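Local coordinates for protein putative glycosyltransferase (GalT1) (Streptococcus parasanguinis, PDB 4PHR) that probably transfers a sugar from a nucleotide-activated donor, its GT-D-fold glycosyltransferase domain binding UDP in the presence of manganese, at residues I39-M42 / S46-Y49; E54-R59 / N180-Y185; T208-V213 / A223-H228. One frame throughout, in Å; residues are numbered along the deposited sequence.

Contact 1 (I39-M42 / S46-Y49); sequences IDLM and SIPY. With UDP (uridine-5'-diphosphate), chain B.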
loop_
_atom_site.group_PDB
_atom_site.type_symbol
_atom_site.label_atom_id
_atom_site.label_comp_id
_atom_site.label_asym_id
_atom_site.label_seq_id
_atom_site.Cartn_x
_atom_site.Cartn_y
_atom_site.Cartn_z
ATOM N N ILE A 39 -7.595 -7.483 6.391
ATOM C CA ILE A 39 -8.004 -8.579 7.266
ATOM C C ILE A 39 -9.415 -8.324 7.802
ATOM O O ILE A 39 -10.247 -9.243 7.850
ATOM C CB ILE A 39 -7.030 -8.788 8.440
ATOM C CG1 ILE A 39 -5.577 -8.754 7.968
ATOM C CG2 ILE A 39 -7.366 -10.064 9.184
ATOM C CD1 ILE A 39 -5.270 -9.690 6.855
ATOM N N ASP A 40 -9.689 -7.077 8.188
ATOM C CA ASP A 40 -11.031 -6.701 8.627
ATOM C C ASP A 40 -12.053 -7.042 7.541
ATOM O O ASP A 40 -13.091 -7.650 7.816
ATOM C CB ASP A 40 -11.113 -5.201 8.927
ATOM C CG ASP A 40 -10.363 -4.795 10.196
ATOM O OD1 ASP A 40 -9.969 -3.616 10.296
ATOM O OD2 ASP A 40 -10.178 -5.634 11.105
ATOM N N LEU A 41 -11.764 -6.645 6.302
ATOM C CA LEU A 41 -12.672 -6.915 5.188
ATOM C C LEU A 41 -12.860 -8.407 4.936
ATOM O O LEU A 41 -13.993 -8.880 4.755
ATOM C CB LEU A 41 -12.155 -6.263 3.904
ATOM C CG LEU A 41 -12.484 -4.803 3.649
ATOM C CD1 LEU A 41 -11.559 -4.267 2.579
ATOM C CD2 LEU A 41 -13.925 -4.683 3.209
ATOM N N MET A 42 -11.750 -9.144 4.891
ATOM C CA MET A 42 -11.812 -10.587 4.631
ATOM C C MET A 42 -12.648 -11.325 5.671
ATOM O O MET A 42 -13.228 -12.368 5.380
ATOM C CB MET A 42 -10.410 -11.205 4.546
ATOM C CG MET A 42 -9.727 -10.983 3.195
ATOM S SD MET A 42 -8.140 -11.825 3.045
ATOM C CE MET A 42 -7.261 -10.772 4.157
ATOM N N SER A 46 -16.690 -3.651 7.369
ATOM C CA SER A 46 -16.465 -2.467 6.566
ATOM C C SER A 46 -15.319 -1.668 7.160
ATOM O O SER A 46 -15.133 -1.635 8.373
ATOM C CB SER A 46 -17.746 -1.640 6.485
ATOM O OG SER A 46 -18.710 -2.332 5.718
ATOM N N ILE A 47 -14.540 -1.033 6.297
ATOM C CA ILE A 47 -13.340 -0.348 6.743
ATOM C C ILE A 47 -13.326 1.064 6.178
ATOM O O ILE A 47 -14.149 1.399 5.328
ATOM C CB ILE A 47 -12.069 -1.103 6.290
ATOM C CG1 ILE A 47 -11.878 -1.008 4.767
ATOM C CG2 ILE A 47 -12.125 -2.555 6.757
ATOM C CD1 ILE A 47 -10.549 -1.568 4.297
ATOM N N PRO A 48 -12.389 1.900 6.645
ATOM C CA PRO A 48 -12.315 3.239 6.065
ATOM C C PRO A 48 -12.175 3.161 4.550
ATOM O O PRO A 48 -11.327 2.449 4.013
ATOM C CB PRO A 48 -11.055 3.834 6.706
ATOM C CG PRO A 48 -10.948 3.110 8.016
ATOM C CD PRO A 48 -11.403 1.705 7.718
ATOM N N TYR A 49 -13.037 3.894 3.872
ATOM C CA TYR A 49 -12.990 4.057 2.426
ATOM C C TYR A 49 -13.384 2.824 1.622
ATOM O O TYR A 49 -13.331 2.863 0.398
ATOM C CB TYR A 49 -11.626 4.590 1.969
ATOM C CG TYR A 49 -11.219 5.852 2.688
ATOM C CD1 TYR A 49 -11.831 7.066 2.396
ATOM C CD2 TYR A 49 -10.229 5.834 3.658
ATOM C CE1 TYR A 49 -11.471 8.223 3.053
ATOM C CE2 TYR A 49 -9.858 6.996 4.322
ATOM C CZ TYR A 49 -10.485 8.185 4.014
ATOM O OH TYR A 49 -10.118 9.338 4.660
HETATM N N1 UDP B . -8.106 4.828 -1.628
HETATM C C2 UDP B . -8.879 5.286 -2.666
HETATM N N3 UDP B . -10.098 4.703 -2.919
HETATM C C4 UDP B . -10.550 3.660 -2.147
HETATM C C5 UDP B . -9.766 3.189 -1.094
HETATM C C6 UDP B . -8.610 3.892 -0.771
HETATM O O2 UDP B . -8.504 6.232 -3.357
HETATM O O4 UDP B . -11.639 3.152 -2.432
HETATM C "C1'" UDP B . -6.771 5.414 -1.430
HETATM C "C2'" UDP B . -6.540 6.381 -0.299
HETATM O "O2'" UDP B . -6.980 7.675 -0.653
HETATM C "C3'" UDP B . -5.035 6.303 -0.168
HETATM C "C4'" UDP B . -4.740 4.850 -0.501
HETATM O "O4'" UDP B . -5.912 4.331 -1.134
HETATM O "O3'" UDP B . -4.423 7.120 -1.142
HETATM C "C5'" UDP B . -4.395 4.038 0.742
HETATM O "O5'" UDP B . -4.211 2.681 0.360
HETATM P PA UDP B . -3.871 1.529 1.432
HETATM O O1A UDP B . -5.018 1.347 2.342
HETATM O O2A UDP B . -3.464 0.343 0.641
HETATM O O3A UDP B . -2.639 2.198 2.243
HETATM P PB UDP B . -1.622 1.632 3.384
HETATM O O1B UDP B . -2.074 2.250 4.665
HETATM O O2B UDP B . -0.302 2.149 2.952
HETATM O O3B UDP B . -1.713 0.138 3.422
#

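Contact 2 (E54-R59 / N180-Y185); sequences EKLAKR and NAFQYY. With UDP (uridine-5'-diphosphate), chain B.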
loop_
_atom_site.group_PDB
_atom_site.type_symbol
_atom_site.label_atom_id
_atom_site.label_comp_id
_atom_site.label_asym_id
_atom_site.label_seq_id
_atom_site.Cartn_x
_atom_site.Cartn_y
_atom_site.Cartn_z
ATOM N N GLU A 54 -18.627 -8.956 -0.501
ATOM C CA GLU A 54 -18.288 -10.374 -0.450
ATOM C C GLU A 54 -17.356 -10.821 -1.569
ATOM O O GLU A 54 -16.473 -11.644 -1.346
ATOM C CB GLU A 54 -19.554 -11.237 -0.439
ATOM C CG GLU A 54 -19.280 -12.722 -0.219
ATOM C CD GLU A 54 -20.540 -13.522 0.052
ATOM O OE1 GLU A 54 -21.643 -13.023 -0.259
ATOM O OE2 GLU A 54 -20.425 -14.650 0.580
ATOM N N LYS A 55 -17.544 -10.283 -2.770
ATOM C CA LYS A 55 -16.669 -10.634 -3.884
ATOM C C LYS A 55 -15.249 -10.136 -3.630
ATOM O O LYS A 55 -14.274 -10.836 -3.904
ATOM C CB LYS A 55 -17.207 -10.061 -5.197
ATOM C CG LYS A 55 -18.484 -10.725 -5.679
ATOM C CD LYS A 55 -18.958 -10.120 -6.998
ATOM C CE LYS A 55 -19.988 -11.006 -7.679
ATOM N NZ LYS A 55 -21.192 -11.216 -6.831
ATOM N N LEU A 56 -15.136 -8.922 -3.103
ATOM C CA LEU A 56 -13.839 -8.369 -2.741
ATOM C C LEU A 56 -13.181 -9.234 -1.662
ATOM O O LEU A 56 -12.000 -9.578 -1.759
ATOM C CB LEU A 56 -14.012 -6.931 -2.244
ATOM C CG LEU A 56 -12.775 -6.232 -1.677
ATOM C CD1 LEU A 56 -11.611 -6.264 -2.665
ATOM C CD2 LEU A 56 -13.113 -4.794 -1.280
ATOM N N ALA A 57 -13.948 -9.593 -0.639
ATOM C CA ALA A 57 -13.415 -10.403 0.449
ATOM C C ALA A 57 -12.865 -11.731 -0.080
ATOM O O ALA A 57 -11.782 -12.163 0.307
ATOM C CB ALA A 57 -14.480 -10.637 1.512
ATOM N N LYS A 58 -13.618 -12.373 -0.969
ATOM C CA LYS A 58 -13.182 -13.628 -1.559
ATOM C C LYS A 58 -11.905 -13.488 -2.397
ATOM O O LYS A 58 -10.990 -14.312 -2.288
ATOM C CB LYS A 58 -14.316 -14.240 -2.386
ATOM C CG LYS A 58 -13.949 -15.538 -3.068
ATOM C CD LYS A 58 -15.153 -16.123 -3.800
ATOM C CE LYS A 58 -14.775 -17.368 -4.589
ATOM N NZ LYS A 58 -14.410 -18.507 -3.701
ATOM N N ARG A 59 -11.830 -12.445 -3.225
ATOM C CA ARG A 59 -10.623 -12.203 -4.020
ATOM C C ARG A 59 -9.412 -12.001 -3.110
ATOM O O ARG A 59 -8.340 -12.553 -3.363
ATOM C CB ARG A 59 -10.791 -10.987 -4.938
ATOM C CG ARG A 59 -11.644 -11.256 -6.171
ATOM C CD ARG A 59 -11.039 -12.340 -7.078
ATOM N NE ARG A 59 -9.844 -11.896 -7.795
ATOM C CZ ARG A 59 -8.641 -12.459 -7.685
ATOM N NH1 ARG A 59 -8.453 -13.502 -6.888
ATOM N NH2 ARG A 59 -7.618 -11.982 -8.376
ATOM N N ASN A 180 -14.967 3.355 -1.769
ATOM C CA ASN A 180 -15.760 2.341 -2.469
ATOM C C ASN A 180 -15.361 2.160 -3.924
ATOM O O ASN A 180 -16.217 1.986 -4.795
ATOM C CB ASN A 180 -17.257 2.637 -2.365
ATOM C CG ASN A 180 -17.794 2.339 -0.993
ATOM O OD1 ASN A 180 -17.165 1.628 -0.208
ATOM N ND2 ASN A 180 -18.958 2.884 -0.685
ATOM N N ALA A 181 -14.061 2.195 -4.194
ATOM C CA ALA A 181 -13.600 2.040 -5.563
ATOM C C ALA A 181 -13.941 0.662 -6.127
ATOM O O ALA A 181 -14.035 0.497 -7.343
ATOM C CB ALA A 181 -12.111 2.305 -5.659
ATOM N N PHE A 182 -14.140 -0.325 -5.258
ATOM C CA PHE A 182 -14.374 -1.678 -5.755
ATOM C C PHE A 182 -15.628 -1.777 -6.617
ATOM O O PHE A 182 -15.714 -2.627 -7.503
ATOM C CB PHE A 182 -14.431 -2.721 -4.631
ATOM C CG PHE A 182 -14.449 -4.137 -5.152
ATOM C CD1 PHE A 182 -13.310 -4.687 -5.723
ATOM C CD2 PHE A 182 -15.608 -4.895 -5.113
ATOM C CE1 PHE A 182 -13.322 -5.982 -6.228
ATOM C CE2 PHE A 182 -15.633 -6.188 -5.622
ATOM C CZ PHE A 182 -14.489 -6.731 -6.180
ATOM N N GLN A 183 -16.582 -0.894 -6.373
ATOM C CA GLN A 183 -17.793 -0.873 -7.182
ATOM C C GLN A 183 -17.485 -0.713 -8.668
ATOM O O GLN A 183 -18.234 -1.180 -9.528
ATOM C CB GLN A 183 -18.718 0.248 -6.735
ATOM C CG GLN A 183 -19.981 0.293 -7.561
ATOM C CD GLN A 183 -20.952 1.338 -7.084
ATOM O OE1 GLN A 183 -21.485 1.248 -5.978
ATOM N NE2 GLN A 183 -21.192 2.342 -7.920
ATOM N N TYR A 184 -16.379 -0.046 -8.969
ATOM C CA TYR A 184 -16.010 0.240 -10.347
ATOM C C TYR A 184 -14.868 -0.645 -10.815
ATOM O O TYR A 184 -14.177 -0.306 -11.776
ATOM C CB TYR A 184 -15.630 1.718 -10.486
ATOM C CG TYR A 184 -16.762 2.642 -10.113
ATOM C CD1 TYR A 184 -16.927 3.080 -8.804
ATOM C CD2 TYR A 184 -17.687 3.052 -11.064
ATOM C CE1 TYR A 184 -17.974 3.914 -8.458
ATOM C CE2 TYR A 184 -18.733 3.886 -10.728
ATOM C CZ TYR A 184 -18.872 4.312 -9.423
ATOM O OH TYR A 184 -19.914 5.140 -9.087
ATOM N N TYR A 185 -14.684 -1.791 -10.158
ATOM C CA TYR A 185 -13.488 -2.587 -10.402
ATOM C C TYR A 185 -13.261 -2.974 -11.867
ATOM O O TYR A 185 -12.150 -2.816 -12.385
ATOM C CB TYR A 185 -13.428 -3.847 -9.541
ATOM C CG TYR A 185 -12.172 -4.608 -9.851
ATOM C CD1 TYR A 185 -10.942 -4.151 -9.392
ATOM C CD2 TYR A 185 -12.195 -5.736 -10.656
ATOM C CE1 TYR A 185 -9.776 -4.816 -9.701
ATOM C CE2 TYR A 185 -11.032 -6.411 -10.972
ATOM C CZ TYR A 185 -9.825 -5.943 -10.494
ATOM O OH TYR A 185 -8.662 -6.605 -10.799
HETATM N N1 UDP B . -8.106 4.828 -1.628
HETATM C C2 UDP B . -8.879 5.286 -2.666
HETATM N N3 UDP B . -10.098 4.703 -2.919
HETATM C C4 UDP B . -10.550 3.660 -2.147
HETATM C C5 UDP B . -9.766 3.189 -1.094
HETATM C C6 UDP B . -8.610 3.892 -0.771
HETATM O O2 UDP B . -8.504 6.232 -3.357
HETATM O O4 UDP B . -11.639 3.152 -2.432
HETATM C "C1'" UDP B . -6.771 5.414 -1.430
HETATM C "C2'" UDP B . -6.540 6.381 -0.299
HETATM O "O2'" UDP B . -6.980 7.675 -0.653
HETATM C "C3'" UDP B . -5.035 6.303 -0.168
HETATM C "C4'" UDP B . -4.740 4.850 -0.501
HETATM O "O4'" UDP B . -5.912 4.331 -1.134
HETATM O "O3'" UDP B . -4.423 7.120 -1.142
HETATM C "C5'" UDP B . -4.395 4.038 0.742
HETATM O "O5'" UDP B . -4.211 2.681 0.360
HETATM P PA UDP B . -3.871 1.529 1.432
HETATM O O1A UDP B . -5.018 1.347 2.342
HETATM O O2A UDP B . -3.464 0.343 0.641
HETATM O O3A UDP B . -2.639 2.198 2.243
HETATM P PB UDP B . -1.622 1.632 3.384
HETATM O O1B UDP B . -2.074 2.250 4.665
HETATM O O2B UDP B . -0.302 2.149 2.952
HETATM O O3B UDP B . -1.713 0.138 3.422
#

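Contact 3 (T208-V213 / A223-H228); sequences TAKVLV and AIDLGH. With UDP (uridine-5'-diphosphate), chain B.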
loop_
_atom_site.group_PDB
_atom_site.type_symbol
_atom_site.label_atom_id
_atom_site.label_comp_id
_atom_site.label_asym_id
_atom_site.label_seq_id
_atom_site.Cartn_x
_atom_site.Cartn_y
_atom_site.Cartn_z
ATOM N N THR A 208 -9.035 -2.386 -3.043
ATOM C CA THR A 208 -9.194 -2.565 -4.475
ATOM C C THR A 208 -7.832 -2.693 -5.163
ATOM O O THR A 208 -7.687 -3.422 -6.151
ATOM C CB THR A 208 -10.027 -1.427 -5.086
ATOM O OG1 THR A 208 -11.304 -1.392 -4.437
ATOM C CG2 THR A 208 -10.231 -1.637 -6.583
ATOM N N ALA A 209 -6.836 -1.987 -4.633
ATOM C CA ALA A 209 -5.477 -2.041 -5.180
ATOM C C ALA A 209 -4.937 -3.470 -5.228
ATOM O O ALA A 209 -4.226 -3.836 -6.158
ATOM C CB ALA A 209 -4.530 -1.153 -4.372
ATOM N N LYS A 210 -5.268 -4.280 -4.229
ATOM C CA LYS A 210 -4.697 -5.622 -4.155
ATOM C C LYS A 210 -5.246 -6.504 -5.276
ATOM O O LYS A 210 -4.513 -7.291 -5.892
ATOM C CB LYS A 210 -4.943 -6.249 -2.786
ATOM C CG LYS A 210 -4.210 -5.527 -1.633
ATOM C CD LYS A 210 -5.011 -4.343 -1.124
ATOM C CE LYS A 210 -4.391 -3.650 0.094
ATOM N NZ LYS A 210 -3.395 -2.581 -0.211
ATOM N N VAL A 211 -6.539 -6.372 -5.540
ATOM C CA VAL A 211 -7.170 -7.152 -6.595
ATOM C C VAL A 211 -6.630 -6.696 -7.948
ATOM O O VAL A 211 -6.318 -7.515 -8.817
ATOM C CB VAL A 211 -8.705 -7.026 -6.557
ATOM C CG1 VAL A 211 -9.347 -7.929 -7.620
ATOM C CG2 VAL A 211 -9.225 -7.394 -5.170
ATOM N N LEU A 212 -6.501 -5.384 -8.114
ATOM C CA LEU A 212 -5.970 -4.829 -9.352
ATOM C C LEU A 212 -4.560 -5.352 -9.614
ATOM O O LEU A 212 -4.257 -5.821 -10.714
ATOM C CB LEU A 212 -5.964 -3.298 -9.290
ATOM C CG LEU A 212 -5.598 -2.569 -10.587
ATOM C CD1 LEU A 212 -6.571 -2.953 -11.692
ATOM C CD2 LEU A 212 -5.583 -1.057 -10.383
ATOM N N VAL A 213 -3.690 -5.283 -8.609
ATOM C CA VAL A 213 -2.318 -5.763 -8.785
ATOM C C VAL A 213 -2.293 -7.256 -9.140
ATOM O O VAL A 213 -1.571 -7.684 -10.038
ATOM C CB VAL A 213 -1.446 -5.460 -7.539
ATOM C CG1 VAL A 213 -0.130 -6.232 -7.594
ATOM C CG2 VAL A 213 -1.191 -3.950 -7.429
ATOM N N ALA A 223 3.062 -4.377 -11.327
ATOM C CA ALA A 223 2.234 -3.385 -10.663
ATOM C C ALA A 223 2.548 -3.405 -9.175
ATOM O O ALA A 223 2.642 -4.476 -8.564
ATOM C CB ALA A 223 0.761 -3.665 -10.908
ATOM N N ILE A 224 2.719 -2.220 -8.596
ATOM C CA ILE A 224 3.168 -2.096 -7.217
ATOM C C ILE A 224 2.149 -1.345 -6.371
ATOM O O ILE A 224 1.842 -0.185 -6.621
ATOM C CB ILE A 224 4.539 -1.381 -7.139
ATOM C CG1 ILE A 224 5.568 -2.089 -8.035
ATOM C CG2 ILE A 224 5.042 -1.305 -5.703
ATOM C CD1 ILE A 224 6.929 -1.415 -8.038
ATOM N N ASP A 225 1.635 -2.028 -5.364
ATOM C CA ASP A 225 0.679 -1.463 -4.414
ATOM C C ASP A 225 1.448 -0.578 -3.426
ATOM O O ASP A 225 2.186 -1.095 -2.580
ATOM C CB ASP A 225 0.034 -2.655 -3.696
ATOM C CG ASP A 225 -0.814 -2.268 -2.510
ATOM O OD1 ASP A 225 -1.060 -1.063 -2.281
ATOM O OD2 ASP A 225 -1.267 -3.213 -1.815
ATOM N N LEU A 226 1.299 0.746 -3.547
ATOM C CA LEU A 226 2.052 1.685 -2.706
ATOM C C LEU A 226 1.228 2.460 -1.674
ATOM O O LEU A 226 1.782 3.264 -0.925
ATOM C CB LEU A 226 2.846 2.676 -3.562
ATOM C CG LEU A 226 4.076 2.127 -4.299
ATOM C CD1 LEU A 226 4.738 3.222 -5.131
ATOM C CD2 LEU A 226 5.057 1.517 -3.304
ATOM N N GLY A 227 -0.086 2.244 -1.647
ATOM C CA GLY A 227 -0.921 2.738 -0.565
ATOM C C GLY A 227 -0.672 4.178 -0.154
ATOM O O GLY A 227 -0.776 5.092 -0.970
ATOM N N HIS A 228 -0.340 4.369 1.123
ATOM C CA HIS A 228 -0.210 5.699 1.739
ATOM C C HIS A 228 1.191 6.316 1.649
ATOM O O HIS A 228 1.552 7.188 2.458
ATOM C CB HIS A 228 -0.677 5.643 3.199
ATOM C CG HIS A 228 -2.160 5.780 3.363
ATOM N ND1 HIS A 228 -2.924 4.862 4.049
ATOM C CD2 HIS A 228 -3.013 6.747 2.951
ATOM C CE1 HIS A 228 -4.186 5.259 4.056
ATOM N NE2 HIS A 228 -4.266 6.403 3.400
HETATM N N1 UDP B . -8.106 4.828 -1.628
HETATM C C2 UDP B . -8.879 5.286 -2.666
HETATM N N3 UDP B . -10.098 4.703 -2.919
HETATM C C4 UDP B . -10.550 3.660 -2.147
HETATM C C5 UDP B . -9.766 3.189 -1.094
HETATM C C6 UDP B . -8.610 3.892 -0.771
HETATM O O2 UDP B . -8.504 6.232 -3.357
HETATM O O4 UDP B . -11.639 3.152 -2.432
HETATM C "C1'" UDP B . -6.771 5.414 -1.430
HETATM C "C2'" UDP B . -6.540 6.381 -0.299
HETATM O "O2'" UDP B . -6.980 7.675 -0.653
HETATM C "C3'" UDP B . -5.035 6.303 -0.168
HETATM C "C4'" UDP B . -4.740 4.850 -0.501
HETATM O "O4'" UDP B . -5.912 4.331 -1.134
HETATM O "O3'" UDP B . -4.423 7.120 -1.142
HETATM C "C5'" UDP B . -4.395 4.038 0.742
HETATM O "O5'" UDP B . -4.211 2.681 0.360
HETATM P PA UDP B . -3.871 1.529 1.432
HETATM O O1A UDP B . -5.018 1.347 2.342
HETATM O O2A UDP B . -3.464 0.343 0.641
HETATM O O3A UDP B . -2.639 2.198 2.243
HETATM P PB UDP B . -1.622 1.632 3.384
HETATM O O1B UDP B . -2.074 2.250 4.665
HETATM O O2B UDP B . -0.302 2.149 2.952
HETATM O O3B UDP B . -1.713 0.138 3.422
#

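Contact 1 (I39-M42 / S46-Y49)
Leu41, near the end of helix 36-42, and Ile47, in the loop that follows, press their methyl ends together: Leu41 CD1 and Ile47 CD1 stand 3.4 Å apart, tighter than usual for two carbons. The two side chains meet at about a right angle, so the end of the leucine crosses the isoleucine chain, and Leu41 CG also lies 3.8 Å from Ile47 CD1. Ile47 reaches this place through an uncommon first torsion, chi1 70°, which puts CG1 between the backbone N and the carbonyl carbon while chi2 stays extended. The other branch, CG2, is then set against the helix, 3.6 Å from Asp40 CB and 3.9 Å from Leu41 CG. The isoleucine thereby spans two consecutive helical residues, its CG1-CD1 arm against Leu41 and CG2 over the step between Leu41 and Asp40. Asp40 offers only its methylene to this apolar patch; its carboxylate turns to another partner, OD2 being hydrogen-bonded to the hydroxyl of Tyr101. Two residues beyond Ile47 the same loop enters the nucleotide site. Tyr49, with the positive phi of a left-handed conformation, brings CB to 3.8 Å from C5 of the UDP uracil, and its hydroxyl is hydrogen-bonded to the carbonyl of Phe254. The contact folds the loop back on helix 36-42, ahead of helix 54-64, while Pro207 of helix 206-218 touches both Leu41 and Ile47.

Contact 2 (E54-R59 / N180-Y185)
Leu56 of helix 54-64 lies across one face of the Phe182 ring. Its CB sits almost exactly over the ring centre, 3.8 Å from the centroid and 9° off the normal, a CH-pi contact of nearly ideal placement. The two side chains slide past each other in opposite directions, and the leucine therefore covers the ring along much of its length: CB lies above the middle, CD1 comes to 3.8 Å from Phe182 CD1, and CD2 lies near CG at the root of the ring. On the far half the helix backbone takes over, with Leu56 N 3.8 Å from Phe182 CE2. Both residues hold their CG trans to the backbone N, with chi1 -171° in Phe182; the phenylalanine thus extends from its short 3-10 turn, 181-183, to the helix surface. Lys55 supplies a second, lesser touch, its CB standing at the ring edge near the ring plane while the rest of the chain leads its amine away. Helix 206-218 adds to the surroundings, Val211 touching Leu56 and Thr208 touching Phe182.

Next to this pair the main chain meets the nucleotide. The backbone N-H of Ala181 donates to O4 of the uracil at 3.1 Å, with an angle of 157° at the hydrogen, while Ala181 CB lies 3.4 Å from the same oxygen. Since the bond comes from the main chain, it depends on where the 3-10 turn lies, and Phe182, the next residue, packs the turn against helix 54-64, which may help to set the position of that N-H. A donor directed at O4 is consistent with preference for uracil over cytosine, which carries an amino group there; the side-chain contact itself is dispersion and CH-pi packing, and the polar recognition lies in the neighbouring main chain.

Contact 3 (T208-V213 / A223-H228)
Helix 206-218 and strand 223-225 run nearly antiparallel, their local axes at 161° and 8.4 Å apart at closest approach, with Ala209 facing Asp225 and Val213 facing Ala223. The polar centre is a salt bridge in which Lys210 NZ lies 2.7 Å from Asp225 OD2, met on the syn side and 15° out of the carboxylate plane. Lys210 starts out beside the strand and is bent at chi2 (85°) and again at chi4, which brings its amine round to the rim of the carboxylate and within reach of the alpha-phosphate, where NZ donates to UDP O2A at 3.0 Å. Asp225 OD1 is held separately, by a salt bridge to Arg33, so each carboxylate oxygen has its own cationic partner and the group's rotation is fixed. The buried negative charge probably keeps both cations in place beside the diphosphate.

The helix and strand are the last two elements of a beta-alpha-beta unit that begins with strand 200-204 and ends in strand 223-225, which is bonded to strand 200-204 on one side and through Ala223 and Asp225 to Val31 of strand 30-33. Farther from the ligand the packing is apolar: Val213 CG2 rests 4.0 Å from Ala223 CB and 4.1 Å from Asp225 CB, while its CG1 touches the Ala223 carbonyl oxygen. Past the strand, Gly227 adopts a positive phi close against the diphosphate. His228 then grips the beta-phosphate twice, its backbone N donating to O2B at 2.9 Å and ND1 to O1B in the ring plane at 2.8 Å, while C5' of UDP sits over the centre of one ring face.

How the contacts relate
Contact 3 is the buried one, near the centre of the chain, whereas contacts 1 and 2 are partly buried and lie farther out on a common side. Chemistry follows place: charge pairing dominates beside the diphosphate, while the two outer contacts are apolar, and each reaches the uracil through a neighbouring loop residue, Tyr49 or Ala181. Contacts 1 and 2 involve successive helices, 36-42 and 54-64, and are joined by a probable hydrogen bond from Asn180 N to Tyr49 O (2.8 Å). Helix 206-218, which carries one segment of contact 3, also backs both others, with Val211 packed on Leu56. Contacts 1 and 3 do not touch directly, yet all three reach UDP.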